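Local coordinates for protein beta sliding clamp (Bartonella birtlesii LL-WM9, PDB 6PTR) that probably tethers DNA polymerases and other proteins to DNA and makes replication processive, encircling the duplex as a ring-shaped head-to-tail homodimer, at residues F138-S143 and L178-V183; L145-D150 and N369-Y374; Q218-E223 and F240-V245; V296-E301 and L305-N310. All coordinates share one frame; numbering follows the deposited sequence. Where two conformers were deposited one is given.

Contact 1: F138-S143 and L178-V183; sequences FFLSAS and LKLRLV
Leu140, backbone hydrogen-bonded to Val229 in the neighbouring strand, sends its side chain inward to meet Leu180. This is the sheet-to-sheet interior of the clamp's central domain: strand 136-141 borders one eight-stranded antiparallel sheet, strand 179-185 runs within the other, and the backbones stay well apart, with 10.7 Å between Leu140 CA and Leu180 CA. Only side-chain ends bridge that gap. Leu140 CD1 and Leu180 CD2 come tip to tip at 4.0 Å, Leu180 being aimed there by a CG anti to its backbone N (chi1 168°). The same methyl also serves Phe138, two residues back on the same side of the strand; Phe138 CE2 lies 4.4 Å from Leu180 CD2, which approaches the ring obliquely. So one methyl group touches both inward-pointing residues, in a small and wholly apolar contact of 89 Å². Pro198 helps enclose it, touching both Phe138 and Leu140, while Met195 of strand 189-196 packs on Leu140. Arg181 leads off to the far face of its strand, where Asp194 and Tyr259 satisfy its polar groups. Where strand 136-141 passes into helix 142-152, Ser141 takes the N-cap position, its OG accepting from Lys144 N.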
loop_
_atom_site.group_PDB
_atom_site.type_symbol
_atom_site.label_atom_id
_atom_site.label_comp_id
_atom_site.label_asym_id
_atom_site.label_seq_id
_atom_site.Cartn_x
_atom_site.Cartn_y
_atom_site.Cartn_z
ATOM N N PHE C 138 35.626 -4.827 -16.741
ATOM C CA PHE C 138 36.087 -5.682 -15.653
ATOM C C PHE C 138 34.884 -6.438 -15.105
ATOM O O PHE C 138 33.749 -6.235 -15.543
ATOM C CB PHE C 138 36.802 -4.870 -14.560
ATOM C CG PHE C 138 35.946 -3.825 -13.894
ATOM C CD1 PHE C 138 35.733 -2.592 -14.495
ATOM C CD2 PHE C 138 35.397 -4.053 -12.646
ATOM C CE1 PHE C 138 34.965 -1.622 -13.873
ATOM C CE2 PHE C 138 34.626 -3.081 -12.021
ATOM C CZ PHE C 138 34.415 -1.865 -12.631
ATOM N N PHE C 139 35.145 -7.339 -14.161
ATOM C CA PHE C 139 34.100 -8.187 -13.600
ATOM C C PHE C 139 34.089 -8.070 -12.084
ATOM O O PHE C 139 35.144 -7.943 -11.458
ATOM C CB PHE C 139 34.310 -9.658 -13.983
ATOM C CG PHE C 139 34.248 -9.920 -15.462
ATOM C CD1 PHE C 139 35.349 -9.690 -16.272
ATOM C CD2 PHE C 139 33.079 -10.401 -16.044
ATOM C CE1 PHE C 139 35.281 -9.922 -17.641
ATOM C CE2 PHE C 139 33.018 -10.656 -17.414
ATOM C CZ PHE C 139 34.112 -10.404 -18.204
ATOM N N LEU C 140 32.890 -8.106 -11.503
ATOM C CA LEU C 140 32.675 -8.262 -10.066
ATOM C C LEU C 140 31.630 -9.344 -9.870
ATOM O O LEU C 140 30.740 -9.496 -10.700
ATOM C CB LEU C 140 32.146 -6.994 -9.393
ATOM C CG LEU C 140 32.990 -5.755 -9.183
ATOM C CD1 LEU C 140 32.134 -4.702 -8.463
ATOM C CD2 LEU C 140 34.192 -6.124 -8.355
ATOM N N SER C 141 31.705 -10.073 -8.762
ATOM C CA SER C 141 30.599 -10.969 -8.468
ATOM C C SER C 141 29.345 -10.151 -8.220
ATOM O O SER C 141 29.399 -9.019 -7.715
ATOM C CB SER C 141 30.899 -11.869 -7.264
ATOM O OG SER C 141 30.892 -11.140 -6.049
ATOM N N ALA C 142 28.202 -10.720 -8.599
ATOM C CA ALA C 142 26.943 -10.033 -8.337
ATOM C C ALA C 142 26.771 -9.776 -6.848
ATOM O O ALA C 142 26.295 -8.708 -6.444
ATOM C CB ALA C 142 25.771 -10.851 -8.881
ATOM N N SER C 143 27.157 -10.741 -6.014
ATOM C CA SER C 143 26.970 -10.570 -4.577
ATOM C C SER C 143 27.833 -9.435 -4.048
ATOM O O SER C 143 27.385 -8.650 -3.206
ATOM C CB SER C 143 27.282 -11.871 -3.851
ATOM O OG SER C 143 28.608 -12.258 -4.135
ATOM N N LEU C 178 45.233 -0.856 -4.941
ATOM C CA LEU C 178 44.109 -0.157 -5.554
ATOM C C LEU C 178 42.808 -0.561 -4.880
ATOM O O LEU C 178 42.563 -1.743 -4.630
ATOM C CB LEU C 178 44.008 -0.470 -7.051
ATOM C CG LEU C 178 44.839 0.293 -8.082
ATOM C CD1 LEU C 178 44.322 -0.017 -9.484
ATOM C CD2 LEU C 178 44.797 1.778 -7.807
ATOM N N LYS C 179 41.977 0.431 -4.587
ATOM C CA LYS C 179 40.632 0.214 -4.089
ATOM C C LYS C 179 39.627 0.664 -5.135
ATOM O O LYS C 179 39.868 1.635 -5.854
ATOM C CB LYS C 179 40.388 0.982 -2.785
ATOM C CG LYS C 179 41.234 0.495 -1.620
ATOM C CD LYS C 179 40.735 1.095 -0.305
ATOM C CE LYS C 179 41.499 0.552 0.886
ATOM N NZ LYS C 179 42.630 1.438 1.276
ATOM N N LEU C 180 38.517 -0.059 -5.232
ATOM C CA LEU C 180 37.321 0.423 -5.908
ATOM C C LEU C 180 36.380 0.929 -4.834
ATOM O O LEU C 180 36.099 0.209 -3.874
ATOM C CB LEU C 180 36.645 -0.688 -6.713
ATOM C CG LEU C 180 35.233 -0.385 -7.233
ATOM C CD1 LEU C 180 35.242 0.723 -8.286
ATOM C CD2 LEU C 180 34.630 -1.679 -7.805
ATOM N N ARG C 181 35.928 2.178 -4.974
ATOM C CA ARG C 181 35.155 2.836 -3.936
ATOM C C ARG C 181 33.858 3.367 -4.514
ATOM O O ARG C 181 33.811 3.825 -5.662
ATOM C CB ARG C 181 35.961 3.989 -3.289
ATOM C CG ARG C 181 35.189 4.817 -2.273
ATOM C CD ARG C 181 36.171 5.820 -1.624
ATOM N NE ARG C 181 37.085 5.199 -0.653
ATOM C CZ ARG C 181 38.090 5.835 -0.065
ATOM N NH1 ARG C 181 38.339 7.110 -0.367
ATOM N NH2 ARG C 181 38.855 5.204 0.818
ATOM N N LEU C 182 32.801 3.290 -3.720
ATOM C CA LEU C 182 31.535 3.932 -4.023
ATOM C C LEU C 182 31.221 4.877 -2.887
ATOM O O LEU C 182 31.344 4.483 -1.727
ATOM C CB LEU C 182 30.380 2.931 -4.150
ATOM C CG LEU C 182 30.328 2.050 -5.402
ATOM C CD1 LEU C 182 31.492 1.108 -5.467
ATOM C CD2 LEU C 182 29.020 1.273 -5.383
ATOM N N VAL C 183 30.829 6.108 -3.234
ATOM C CA VAL C 183 30.401 7.124 -2.274
ATOM C C VAL C 183 29.054 7.676 -2.709
ATOM O O VAL C 183 28.826 7.964 -3.896
ATOM C CB VAL C 183 31.435 8.262 -2.131
ATOM C CG1 VAL C 183 30.858 9.406 -1.256
ATOM C CG2 VAL C 183 32.731 7.744 -1.509
#

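Contact 2: L145-D150 and N369-Y374; sequences LKHLLD and NAEVLY
The imidazole of His147 meets the aliphatic part of Glu371 at its edge, near the ring plane, with NE2 4.3 Å from Glu371 CG. Val372 arrives from another direction, its CG2 4.2 Å from His147 NE2 and oblique to the ring. With CG anti to the backbone N (chi1 172°), His147 extends from its helix to reach both. The Glu371 carboxylate is close but not bonded: OE2 lies 4.3 Å from His147 NE2, near enough that it might favour a protonated ring. Helix 142-152 belongs to the central domain and strand 372-376 to the C-terminal domain, and the contact lies where that strand pairs with strand 189-196 in an eight-stranded sheet shared by both domains. Val372 also touches Val193 and Cys151. Just ahead of the strand, Asn369 opens an Asx motif: its OD1 takes Val372 N at 2.9 Å and 158° at the hydrogen, in the carbonyl plane, plus a weak bond from Glu371 N. Asn369 is, however, poorly ordered. On the helix, Lys146 NZ forms a salt bridge one turn along with Asp150 OD2 at 2.7 Å, using that oxygen's syn lone pair.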
loop_
_atom_site.group_PDB
_atom_site.type_symbol
_atom_site.label_atom_id
_atom_site.label_comp_id
_atom_site.label_asym_id
_atom_site.label_seq_id
_atom_site.Cartn_x
_atom_site.Cartn_y
_atom_site.Cartn_z
ATOM N N LEU C 145 28.849 -6.783 -5.880
ATOM C CA LEU C 145 28.232 -5.543 -6.358
ATOM C C LEU C 145 27.005 -5.188 -5.534
ATOM O O LEU C 145 26.780 -4.017 -5.198
ATOM C CB LEU C 145 27.852 -5.668 -7.837
ATOM C CG LEU C 145 27.143 -4.407 -8.365
ATOM C CD1 LEU C 145 28.064 -3.189 -8.301
ATOM C CD2 LEU C 145 26.683 -4.659 -9.803
ATOM N N LYS C 146 26.206 -6.191 -5.175
ATOM C CA LYS C 146 25.054 -5.907 -4.331
ATOM C C LYS C 146 25.484 -5.315 -2.994
ATOM O O LYS C 146 24.837 -4.398 -2.478
ATOM C CB LYS C 146 24.251 -7.178 -4.099
ATOM C CG LYS C 146 23.003 -6.945 -3.272
ATOM C CD LYS C 146 22.256 -8.251 -3.063
ATOM C CE LYS C 146 20.914 -8.043 -2.359
ATOM N NZ LYS C 146 21.052 -7.510 -0.986
ATOM N N HIS C 147 26.551 -5.863 -2.408
ATOM C CA HIS C 147 27.059 -5.340 -1.145
ATOM C C HIS C 147 27.453 -3.876 -1.287
ATOM O O HIS C 147 27.102 -3.046 -0.444
ATOM C CB HIS C 147 28.241 -6.181 -0.680
ATOM C CG HIS C 147 28.960 -5.612 0.505
ATOM N ND1 HIS C 147 28.397 -5.562 1.762
ATOM C CD2 HIS C 147 30.195 -5.066 0.620
ATOM C CE1 HIS C 147 29.256 -5.011 2.601
ATOM N NE2 HIS C 147 30.356 -4.703 1.935
ATOM N N LEU C 148 28.188 -3.539 -2.353
ATOM C CA LEU C 148 28.610 -2.150 -2.541
ATOM C C LEU C 148 27.410 -1.223 -2.659
ATOM O O LEU C 148 27.385 -0.141 -2.057
ATOM C CB LEU C 148 29.498 -2.032 -3.777
ATOM C CG LEU C 148 30.741 -2.919 -3.795
ATOM C CD1 LEU C 148 31.355 -2.932 -5.179
ATOM C CD2 LEU C 148 31.741 -2.420 -2.763
ATOM N N LEU C 149 26.406 -1.626 -3.447
ATOM C CA LEU C 149 25.230 -0.786 -3.629
ATOM C C LEU C 149 24.380 -0.740 -2.363
ATOM O O LEU C 149 23.803 0.307 -2.035
ATOM C CB LEU C 149 24.398 -1.295 -4.810
ATOM C CG LEU C 149 25.128 -1.198 -6.146
ATOM C CD1 LEU C 149 24.355 -1.879 -7.264
ATOM C CD2 LEU C 149 25.421 0.251 -6.522
ATOM N N ASP C 150 24.283 -1.863 -1.645
ATOM C CA ASP C 150 23.552 -1.881 -0.374
ATOM C C ASP C 150 24.156 -0.929 0.645
ATOM O O ASP C 150 23.429 -0.359 1.472
ATOM C CB ASP C 150 23.537 -3.286 0.230
ATOM C CG ASP C 150 22.486 -4.184 -0.383
ATOM O OD1 ASP C 150 21.517 -3.672 -0.986
ATOM O OD2 ASP C 150 22.628 -5.417 -0.226
ATOM N N ASN C 369 33.547 -3.506 11.470
ATOM C CA ASN C 369 34.122 -3.635 10.140
ATOM C C ASN C 369 35.011 -2.452 9.770
ATOM O O ASN C 369 34.968 -1.375 10.376
ATOM C CB ASN C 369 33.028 -3.809 9.087
ATOM C CG ASN C 369 32.584 -2.501 8.512
ATOM O OD1 ASN C 369 33.240 -1.944 7.635
ATOM N ND2 ASN C 369 31.469 -1.990 9.006
ATOM N N ALA C 370 35.801 -2.672 8.712
ATOM C CA ALA C 370 36.812 -1.735 8.267
ATOM C C ALA C 370 36.603 -1.218 6.851
ATOM O O ALA C 370 37.363 -0.347 6.418
ATOM C CB ALA C 370 38.201 -2.388 8.352
ATOM N N GLU C 371 35.616 -1.720 6.113
ATOM C CA GLU C 371 35.479 -1.362 4.708
ATOM C C GLU C 371 34.373 -0.340 4.443
ATOM O O GLU C 371 34.386 0.292 3.380
ATOM C CB GLU C 371 35.230 -2.618 3.861
ATOM C CG GLU C 371 33.799 -3.156 3.914
ATOM C CD GLU C 371 33.563 -4.186 5.006
ATOM O OE1 GLU C 371 34.453 -5.036 5.214
ATOM O OE2 GLU C 371 32.486 -4.149 5.646
ATOM N N VAL C 372 33.449 -0.148 5.381
ATOM C CA VAL C 372 32.280 0.718 5.215
ATOM C C VAL C 372 32.275 1.759 6.325
ATOM O O VAL C 372 32.448 1.414 7.497
ATOM C CB VAL C 372 30.975 -0.108 5.274
ATOM C CG1 VAL C 372 29.758 0.770 5.034
ATOM C CG2 VAL C 372 31.014 -1.261 4.280
ATOM N N LEU C 373 32.004 3.018 5.983
ATOM C CA LEU C 373 31.786 4.004 7.030
ATOM C C LEU C 373 30.648 4.919 6.616
ATOM O O LEU C 373 30.354 5.086 5.428
ATOM C CB LEU C 373 33.043 4.827 7.330
ATOM C CG LEU C 373 33.700 5.652 6.219
ATOM C CD1 LEU C 373 33.065 7.052 6.102
ATOM C CD2 LEU C 373 35.221 5.749 6.432
ATOM N N TYR C 374 30.029 5.532 7.612
ATOM C CA TYR C 374 28.985 6.500 7.369
ATOM C C TYR C 374 29.343 7.796 8.079
ATOM O O TYR C 374 30.007 7.796 9.123
ATOM C CB TYR C 374 27.628 5.981 7.851
ATOM C CG TYR C 374 27.317 4.670 7.214
ATOM C CD1 TYR C 374 26.850 4.627 5.900
ATOM C CD2 TYR C 374 27.551 3.470 7.883
ATOM C CE1 TYR C 374 26.591 3.434 5.279
ATOM C CE2 TYR C 374 27.288 2.246 7.261
ATOM C CZ TYR C 374 26.815 2.245 5.955
ATOM O OH TYR C 374 26.560 1.055 5.335
#

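Contact 3: Q218-E223 and F240-V245; sequences QKLLSE and FSLGSV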
loop_
_atom_site.group_PDB
_atom_site.type_symbol
_atom_site.label_atom_id
_atom_site.label_comp_id
_atom_site.label_asym_id
_atom_site.label_seq_id
_atom_site.Cartn_x
_atom_site.Cartn_y
_atom_site.Cartn_z
ATOM N N GLN C 218 19.572 -2.552 -8.329
ATOM C CA GLN C 218 19.326 -3.105 -7.006
ATOM C C GLN C 218 18.110 -4.010 -6.994
ATOM O O GLN C 218 18.111 -5.043 -6.315
ATOM C CB GLN C 218 19.168 -1.970 -5.994
ATOM C CG GLN C 218 20.503 -1.425 -5.572
ATOM C CD GLN C 218 21.146 -2.301 -4.505
ATOM O OE1 GLN C 218 21.629 -3.399 -4.798
ATOM N NE2 GLN C 218 21.129 -1.828 -3.257
ATOM N N LYS C 219 17.065 -3.667 -7.753
ATOM C CA LYS C 219 15.897 -4.547 -7.789
ATOM C C LYS C 219 16.250 -5.908 -8.386
ATOM O O LYS C 219 15.768 -6.946 -7.917
ATOM C CB LYS C 219 14.762 -3.907 -8.587
ATOM C CG LYS C 219 14.103 -2.715 -7.902
ATOM C CD LYS C 219 13.184 -1.997 -8.880
ATOM C CE LYS C 219 12.566 -0.744 -8.281
ATOM N NZ LYS C 219 11.726 -0.037 -9.293
ATOM N N LEU C 220 17.082 -5.925 -9.427
ATOM C CA LEU C 220 17.507 -7.207 -9.975
ATOM C C LEU C 220 18.402 -7.951 -8.993
ATOM O O LEU C 220 18.211 -9.146 -8.748
ATOM C CB LEU C 220 18.228 -6.990 -11.306
ATOM C CG LEU C 220 18.814 -8.283 -11.879
ATOM C CD1 LEU C 220 17.697 -9.292 -12.239
ATOM C CD2 LEU C 220 19.687 -7.996 -13.082
ATOM N N LEU C 221 19.378 -7.247 -8.408
ATOM C CA LEU C 221 20.308 -7.879 -7.481
ATOM C C LEU C 221 19.612 -8.415 -6.232
ATOM O O LEU C 221 20.088 -9.387 -5.638
ATOM C CB LEU C 221 21.410 -6.889 -7.105
ATOM C CG LEU C 221 22.368 -6.604 -8.269
ATOM C CD1 LEU C 221 23.327 -5.491 -7.915
ATOM C CD2 LEU C 221 23.140 -7.860 -8.609
ATOM N N SER C 222 18.493 -7.799 -5.819
ATOM C CA SER C 222 17.759 -8.280 -4.651
ATOM C C SER C 222 17.290 -9.717 -4.821
ATOM O O SER C 222 16.979 -10.385 -3.826
ATOM C CB SER C 222 16.552 -7.376 -4.380
ATOM O OG SER C 222 15.608 -7.477 -5.435
ATOM N N GLU C 223 17.225 -10.206 -6.049
ATOM C CA GLU C 223 16.822 -11.589 -6.270
ATOM C C GLU C 223 17.948 -12.588 -6.004
ATOM O O GLU C 223 17.734 -13.797 -6.182
ATOM C CB GLU C 223 16.307 -11.757 -7.695
ATOM C CG GLU C 223 15.279 -10.732 -8.113
ATOM C CD GLU C 223 14.850 -10.919 -9.572
ATOM O OE1 GLU C 223 15.239 -11.938 -10.189
ATOM O OE2 GLU C 223 14.129 -10.049 -10.104
ATOM N N PHE C 240 26.041 -2.723 -17.286
ATOM C CA PHE C 240 26.141 -3.870 -16.395
ATOM C C PHE C 240 25.498 -5.050 -17.099
ATOM O O PHE C 240 24.306 -5.001 -17.422
ATOM C CB PHE C 240 25.425 -3.620 -15.067
ATOM C CG PHE C 240 25.924 -2.439 -14.318
ATOM C CD1 PHE C 240 25.445 -1.164 -14.599
ATOM C CD2 PHE C 240 26.851 -2.594 -13.298
ATOM C CE1 PHE C 240 25.903 -0.066 -13.902
ATOM C CE2 PHE C 240 27.305 -1.481 -12.582
ATOM C CZ PHE C 240 26.840 -0.225 -12.894
ATOM N N SER C 241 26.266 -6.109 -17.308
ATOM C CA SER C 241 25.743 -7.324 -17.923
ATOM C C SER C 241 25.781 -8.438 -16.889
ATOM O O SER C 241 26.833 -8.730 -16.318
ATOM C CB SER C 241 26.549 -7.708 -19.169
ATOM O OG SER C 241 26.480 -6.669 -20.131
ATOM N N LEU C 242 24.636 -9.051 -16.630
ATOM C CA LEU C 242 24.628 -10.141 -15.667
ATOM C C LEU C 242 23.480 -11.063 -16.034
ATOM O O LEU C 242 22.395 -10.591 -16.379
ATOM C CB LEU C 242 24.496 -9.626 -14.224
ATOM C CG LEU C 242 23.310 -8.784 -13.761
ATOM C CD1 LEU C 242 23.317 -8.739 -12.237
ATOM C CD2 LEU C 242 23.338 -7.352 -14.316
ATOM N N GLY C 243 23.730 -12.367 -15.983
ATOM C CA GLY C 243 22.720 -13.313 -16.430
ATOM C C GLY C 243 22.344 -13.048 -17.875
ATOM O O GLY C 243 23.201 -12.888 -18.753
ATOM N N SER C 244 21.042 -12.988 -18.139
ATOM C CA SER C 244 20.535 -12.644 -19.459
ATOM C C SER C 244 20.085 -11.188 -19.540
ATOM O O SER C 244 19.376 -10.816 -20.483
ATOM C CB SER C 244 19.377 -13.564 -19.821
ATOM O OG SER C 244 18.411 -13.458 -18.790
ATOM N N VAL C 245 20.502 -10.359 -18.589
ATOM C CA VAL C 245 20.048 -8.980 -18.482
ATOM C C VAL C 245 21.220 -8.058 -18.768
ATOM O O VAL C 245 22.348 -8.313 -18.325
ATOM C CB VAL C 245 19.450 -8.700 -17.082
ATOM C CG1 VAL C 245 19.008 -7.244 -16.953
ATOM C CG2 VAL C 245 18.301 -9.649 -16.818
#
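Leu220 and Leu242 reach toward each other tip to tip, and Leu221 crosses Leu242 at about a right angle, so two leucines from helix 211-221 meet a single leucine at the end of strand 237-242. The Leu220 CD2 methyl does most of the touching: it lies 3.8 Å from Leu242 CG and also 4.0 Å from Val245 CG1, touching both residues. Leu221 uses its own CD2, 3.7 Å from Leu242 CD1. Leu242 adopts the crowded position, CG between its backbone N and carbonyl carbon (chi1 59°), which places CD1 within 3.8 Å of both Leu220 CD2 and Leu221 CD2. Leu242 and Val245 are the closing pair of a tight hairpin, a type II' turn with Gly243 at its positive-phi corner; the Leu242 N to Val245 O bond and the reciprocal Val245 N to Leu242 O bond are each 2.9 Å. The helix thereby packs on the hairpin of its own central domain, beside the N-terminal domain, from which Arg24 touches Leu220 and Val245 and forms a salt bridge with Glu223. No hydrogen bond spans the two segments; the hairpin's backbone is bonded within the turn and to neighbouring strands, so the contact probably rests on methyl packing and exclusion of water.

Contact 4: V296-E301 and L305-N310; sequences VKLTIE and LKLVVN
Leu298 touches both Leu305 and Leu307 on the buried side of this strand pair, where the packing is close. Its CG lies 3.7 Å from Leu307 CD2, the two side chains running alongside and pointing the same way, while its CB is 3.7 Å from Leu305 CD1. Leu305, with CG anti to its backbone N (chi1 172°), turns that same methyl toward Ile300 as well, 3.8 Å from CG1. Farther along, Val296 CG2 meets Val309 CG2 at 3.8 Å. Helix 275-285 covers this face through Phe278, Ala281, Val282 and Val285, and helix 336-345 adds Leu339 against Val296. The two strands form an antiparallel beta hairpin in the middle of a four-stranded sheet of the C-terminal domain. Lys297 with Val308 and Thr299 with Lys306 are its hydrogen-bonded pairs, Leu298 with Leu307 and Ile300 with Leu305 the non-hydrogen-bonded ones. The bond from Lys297 N to Val308 O is 2.8 Å and almost straight (175°); Lys306 N to Thr299 O is longer at 3.0 Å but equally straight (178°). Lys297 O also receives a CA-H contact from Leu307. The opposite face, carrying Lys297, Thr299, Lys306 and Val308, is partly exposed and looser: the side chains of Lys297 and Val308 approach no nearer than 4.4 Å, CE to CB. Lys306 and Glu301 have opposite charges, yet their charged ends stay 4.8 Å apart, NZ to OE2. Glu331 on the adjacent strand is a firmer partner, its OE2 taking both a salt bridge from Lys297 NZ and a hydrogen bond with Thr299 OG1.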
loop_
_atom_site.group_PDB
_atom_site.type_symbol
_atom_site.label_atom_id
_atom_site.label_comp_id
_atom_site.label_asym_id
_atom_site.label_seq_id
_atom_site.Cartn_x
_atom_site.Cartn_y
_atom_site.Cartn_z
ATOM N N VAL C 296 16.388 14.930 17.022
ATOM C CA VAL C 296 16.452 14.297 18.332
ATOM C C VAL C 296 17.753 14.746 18.979
ATOM O O VAL C 296 18.807 14.761 18.329
ATOM C CB VAL C 296 16.346 12.757 18.253
ATOM C CG1 VAL C 296 17.434 12.173 17.343
ATOM C CG2 VAL C 296 16.444 12.137 19.648
ATOM N N LYS C 297 17.665 15.171 20.240
ATOM C CA LYS C 297 18.826 15.596 21.011
ATOM C C LYS C 297 19.362 14.425 21.811
ATOM O O LYS C 297 18.616 13.767 22.541
ATOM C CB LYS C 297 18.462 16.740 21.963
ATOM C CG LYS C 297 19.612 17.106 22.870
ATOM C CD LYS C 297 19.381 18.416 23.639
ATOM C CE LYS C 297 18.355 18.300 24.708
ATOM N NZ LYS C 297 18.497 19.530 25.568
ATOM N N LEU C 298 20.644 14.141 21.628
ATOM C CA LEU C 298 21.358 13.146 22.415
ATOM C C LEU C 298 22.118 13.891 23.497
ATOM O O LEU C 298 22.988 14.716 23.195
ATOM C CB LEU C 298 22.334 12.330 21.560
ATOM C CG LEU C 298 21.789 11.273 20.597
ATOM C CD1 LEU C 298 20.802 11.847 19.625
ATOM C CD2 LEU C 298 22.944 10.586 19.841
ATOM N N THR C 299 21.810 13.594 24.742
ATOM C CA THR C 299 22.581 14.108 25.865
ATOM C C THR C 299 23.450 12.970 26.366
ATOM O O THR C 299 22.942 12.002 26.949
ATOM C CB THR C 299 21.666 14.637 26.960
ATOM O OG1 THR C 299 20.870 15.702 26.412
ATOM C CG2 THR C 299 22.491 15.158 28.132
ATOM N N ILE C 300 24.758 13.078 26.136
ATOM C CA ILE C 300 25.676 11.967 26.342
ATOM C C ILE C 300 26.485 12.263 27.587
ATOM O O ILE C 300 27.136 13.313 27.683
ATOM C CB ILE C 300 26.599 11.742 25.138
ATOM C CG1 ILE C 300 25.828 11.839 23.829
ATOM C CG2 ILE C 300 27.261 10.364 25.229
ATOM C CD1 ILE C 300 26.738 11.929 22.627
ATOM N N GLU C 301 26.422 11.347 28.545
ATOM C CA GLU C 301 27.169 11.436 29.784
ATOM C C GLU C 301 27.868 10.101 30.006
ATOM O O GLU C 301 27.685 9.147 29.245
ATOM C CB GLU C 301 26.246 11.803 30.957
ATOM C CG GLU C 301 26.104 13.303 31.174
ATOM C CD GLU C 301 24.661 13.799 31.121
ATOM O OE1 GLU C 301 24.464 15.035 31.073
ATOM O OE2 GLU C 301 23.726 12.969 31.135
ATOM N N LEU C 305 22.982 7.551 27.916
ATOM C CA LEU C 305 22.523 8.377 26.813
ATOM C C LEU C 305 21.054 8.712 27.019
ATOM O O LEU C 305 20.225 7.807 27.167
ATOM C CB LEU C 305 22.714 7.658 25.474
ATOM C CG LEU C 305 22.116 8.276 24.218
ATOM C CD1 LEU C 305 22.834 9.558 23.903
ATOM C CD2 LEU C 305 22.232 7.320 23.060
ATOM N N LYS C 306 20.727 10.003 27.013
ATOM C CA LYS C 306 19.332 10.440 27.019
ATOM C C LYS C 306 18.965 11.010 25.665
ATOM O O LYS C 306 19.776 11.690 25.029
ATOM C CB LYS C 306 19.081 11.497 28.102
ATOM C CG LYS C 306 19.288 10.978 29.516
ATOM C CD LYS C 306 18.705 11.932 30.550
ATOM C CE LYS C 306 19.785 12.603 31.371
ATOM N NZ LYS C 306 19.190 13.326 32.530
ATOM N N LEU C 307 17.728 10.750 25.240
ATOM C CA LEU C 307 17.209 11.216 23.965
ATOM C C LEU C 307 16.032 12.125 24.260
ATOM O O LEU C 307 15.227 11.813 25.132
ATOM C CB LEU C 307 16.725 10.043 23.105
ATOM C CG LEU C 307 17.745 8.960 22.833
ATOM C CD1 LEU C 307 17.093 7.827 22.065
ATOM C CD2 LEU C 307 18.882 9.560 22.034
ATOM N N VAL C 308 15.924 13.245 23.544
ATOM C CA VAL C 308 14.782 14.142 23.719
ATOM C C VAL C 308 14.334 14.657 22.362
ATOM O O VAL C 308 15.157 15.130 21.566
ATOM C CB VAL C 308 15.094 15.339 24.636
ATOM C CG1 VAL C 308 13.816 16.169 24.784
ATOM C CG2 VAL C 308 15.568 14.878 25.988
ATOM N N VAL C 309 13.019 14.624 22.124
ATOM C CA VAL C 309 12.402 15.203 20.928
ATOM C C VAL C 309 11.351 16.205 21.380
ATOM O O VAL C 309 10.603 15.939 22.324
ATOM C CB VAL C 309 11.757 14.137 20.020
ATOM C CG1 VAL C 309 11.074 14.771 18.791
ATOM C CG2 VAL C 309 12.797 13.100 19.587
ATOM N N ASN C 310 11.320 17.376 20.730
ATOM C CA ASN C 310 10.332 18.410 21.030
ATOM C C ASN C 310 9.674 18.797 19.720
ATOM O O ASN C 310 10.369 19.007 18.721
ATOM C CB ASN C 310 10.946 19.667 21.679
ATOM C CG ASN C 310 11.478 19.417 23.094
ATOM O OD1 ASN C 310 10.708 19.207 24.033
ATOM N ND2 ASN C 310 12.800 19.456 23.248
#

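How the contacts relate
Contacts 1, 2 and 3 form a continuous cluster centred on the central domain. Contacts 1 and 2, with centres 10 Å apart, share helix 142-152; Leu182 CD2 lies 3.7 Å from Leu148 CB, and Leu140 CD1 is 3.8 Å from Leu148 CD1. Contacts 2 and 3 meet where the domain's two helices pack together, Asp150 OD1 and Gln218 NE2 probably hydrogen-bonded at 3.0 Å. Contact 3 faces the N-terminal domain, whereas contact 2 opens onto the C-terminal one. Contact 4 stands apart, its nearest atoms about 13 Å from contact 2 and about 25 Å from contact 3. The clamp was crystallised with the antibiotic griselimycin.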